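Local coordinates for protein ureidoglycolate hydrolase (Arabidopsis thaliana, PDB 4PXE) that hydrolyses (S)-ureidoglycolate to glyoxylate, ammonium and carbon dioxide with two manganese ions per subunit, in the last step of ureide breakdown, at residues N56-A61 and G71-K76. Sequence-based numbering, arbitrary orientation.
Sequences NLMALA and GNIFGK
M58 reaches across from helix 45-60 and lays its thioether end over strand 73-77, overlapping I73 and the backbone of G75. This is helix-on-sheet packing in the metal-binding alpha/beta domain of an M20-family amidohydrolase. The short axes of 56-60 and 73-76 run nearly parallel, 13° apart, and approach to 9.1 Å. The backbones are in register at M58 and G75, whose CA atoms are 6.2 Å from each other, and the M58 side chain fills the space between them. Beyond CG the methionine is fully extended (chi2 -176°, chi3 174°), a shape that carries sulfur and methyl to the strand. M58 SD touches I73 CG2 at 3.9 Å, and M58 CE follows at 4.1 Å from the same methyl. That methyl is the branch of I73 lying anti to its backbone N and beside its carbonyl carbon, which turns it to M58. No hydrogen bond links the two segments; the interaction is apolar and buried, with 122 Å² lost from both sides together. F74 turns its ring to the other side of the strand, where it makes a cation-pi contact with R66. I112 of helix 105-120, V65 of the adjoining strand 64-67 and I131 of strand 129-133 also touch M58, joining both helices to the sheet. G75 fits the approach because a CB there would point at the helix and sit 3.0 Å from M58 SD, too close, whereas the bare CA of G75 lies 4.0 Å from that sulfur.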
loop_
_atom_site.group_PDB
_atom_site.type_symbol
_atom_site.label_atom_id
_atom_site.label_comp_id
_atom_site.label_asym_id
_atom_site.label_seq_id
_atom_site.Cartn_x
_atom_site.Cartn_y
_atom_site.Cartn_z
ATOM N N ASN A 56 -9.938 -8.940 -33.142
ATOM C CA ASN A 56 -11.180 -9.218 -33.859
ATOM C C ASN A 56 -11.553 -8.068 -34.792
ATOM O O ASN A 56 -11.882 -8.279 -35.964
ATOM C CB ASN A 56 -12.311 -9.537 -32.876
ATOM C CG ASN A 56 -13.620 -9.842 -33.569
ATOM O OD1 ASN A 56 -14.576 -9.077 -33.472
ATOM N ND2 ASN A 56 -13.670 -10.968 -34.275
ATOM N N LEU A 57 -11.466 -6.840 -34.286
ATOM C CA LEU A 57 -11.726 -5.676 -35.129
ATOM C C LEU A 57 -10.738 -5.543 -36.289
ATOM O O LEU A 57 -11.121 -5.176 -37.397
ATOM C CB LEU A 57 -11.727 -4.393 -34.292
ATOM C CG LEU A 57 -12.859 -4.240 -33.279
ATOM C CD1 LEU A 57 -12.764 -2.890 -32.599
ATOM C CD2 LEU A 57 -14.203 -4.398 -33.970
ATOM N N MET A 58 -9.465 -5.841 -36.041
ATOM C CA MET A 58 -8.465 -5.786 -37.098
ATOM C C MET A 58 -8.786 -6.789 -38.202
ATOM O O MET A 58 -8.693 -6.475 -39.386
ATOM C CB MET A 58 -7.069 -6.069 -36.545
ATOM C CG MET A 58 -6.475 -4.947 -35.710
ATOM S SD MET A 58 -4.789 -5.398 -35.248
ATOM C CE MET A 58 -4.225 -3.881 -34.443
ATOM N N ALA A 59 -9.181 -7.992 -37.797
ATOM C CA ALA A 59 -9.529 -9.033 -38.762
ATOM C C ALA A 59 -10.775 -8.636 -39.544
ATOM O O ALA A 59 -10.841 -8.846 -40.761
ATOM C CB ALA A 59 -9.733 -10.361 -38.054
ATOM N N LEU A 60 -11.759 -8.054 -38.858
ATOM C CA LEU A 60 -12.984 -7.609 -39.527
ATOM C C LEU A 60 -12.693 -6.522 -40.555
ATOM O O LEU A 60 -13.395 -6.410 -41.551
ATOM C CB LEU A 60 -14.014 -7.113 -38.515
ATOM C CG LEU A 60 -14.691 -8.178 -37.651
ATOM C CD1 LEU A 60 -15.485 -7.532 -36.515
ATOM C CD2 LEU A 60 -15.587 -9.080 -38.497
ATOM N N ALA A 61 -11.652 -5.734 -40.309
ATOM C CA ALA A 61 -11.223 -4.681 -41.221
ATOM C C ALA A 61 -10.356 -5.222 -42.364
ATOM O O ALA A 61 -9.833 -4.454 -43.174
ATOM C CB ALA A 61 -10.472 -3.598 -40.458
ATOM N N GLY A 71 4.121 -9.481 -27.610
ATOM C CA GLY A 71 2.708 -9.187 -27.742
ATOM C C GLY A 71 2.370 -7.844 -28.358
ATOM O O GLY A 71 1.225 -7.402 -28.250
ATOM N N ASN A 72 3.337 -7.188 -28.992
ATOM C CA ASN A 72 2.972 -6.103 -29.900
ATOM C C ASN A 72 2.160 -6.725 -31.022
ATOM O O ASN A 72 2.516 -7.788 -31.546
ATOM C CB ASN A 72 4.194 -5.381 -30.478
ATOM C CG ASN A 72 5.036 -4.682 -29.423
ATOM O OD1 ASN A 72 4.537 -3.919 -28.589
ATOM N ND2 ASN A 72 6.336 -4.918 -29.476
ATOM N N ILE A 73 1.063 -6.071 -31.385
ATOM C CA ILE A 73 0.127 -6.606 -32.368
ATOM C C ILE A 73 0.118 -5.710 -33.598
ATOM O O ILE A 73 0.079 -4.488 -33.473
ATOM C CB ILE A 73 -1.280 -6.733 -31.750
ATOM C CG1 ILE A 73 -1.248 -7.774 -30.623
ATOM C CG2 ILE A 73 -2.308 -7.130 -32.791
ATOM C CD1 ILE A 73 -2.463 -7.790 -29.717
ATOM N N PHE A 74 0.174 -6.316 -34.785
ATOM C CA PHE A 74 0.309 -5.578 -36.027
ATOM C C PHE A 74 -0.826 -5.967 -36.962
ATOM O O PHE A 74 -1.147 -7.147 -37.080
ATOM C CB PHE A 74 1.652 -5.906 -36.699
ATOM C CG PHE A 74 2.860 -5.577 -35.856
ATOM C CD1 PHE A 74 3.306 -6.460 -34.883
ATOM C CD2 PHE A 74 3.553 -4.390 -36.045
ATOM C CE1 PHE A 74 4.418 -6.163 -34.104
ATOM C CE2 PHE A 74 4.672 -4.084 -35.270
ATOM C CZ PHE A 74 5.101 -4.974 -34.300
ATOM N N GLY A 75 -1.438 -4.980 -37.610
ATOM C CA GLY A 75 -2.506 -5.226 -38.569
ATOM C C GLY A 75 -2.235 -4.481 -39.859
ATOM O O GLY A 75 -2.326 -3.252 -39.905
ATOM N N LYS A 76 -1.891 -5.215 -40.916
ATOM C CA LYS A 76 -1.468 -4.582 -42.164
ATOM C C LYS A 76 -2.495 -4.640 -43.300
ATOM O O LYS A 76 -3.141 -5.663 -43.524
ATOM C CB LYS A 76 -0.144 -5.189 -42.657
ATOM C CG LYS A 76 0.342 -4.607 -43.975
ATOM C CD LYS A 76 1.702 -5.141 -44.401
ATOM C CE LYS A 76 2.833 -4.480 -43.633
ATOM N NZ LYS A 76 4.182 -4.846 -44.209
#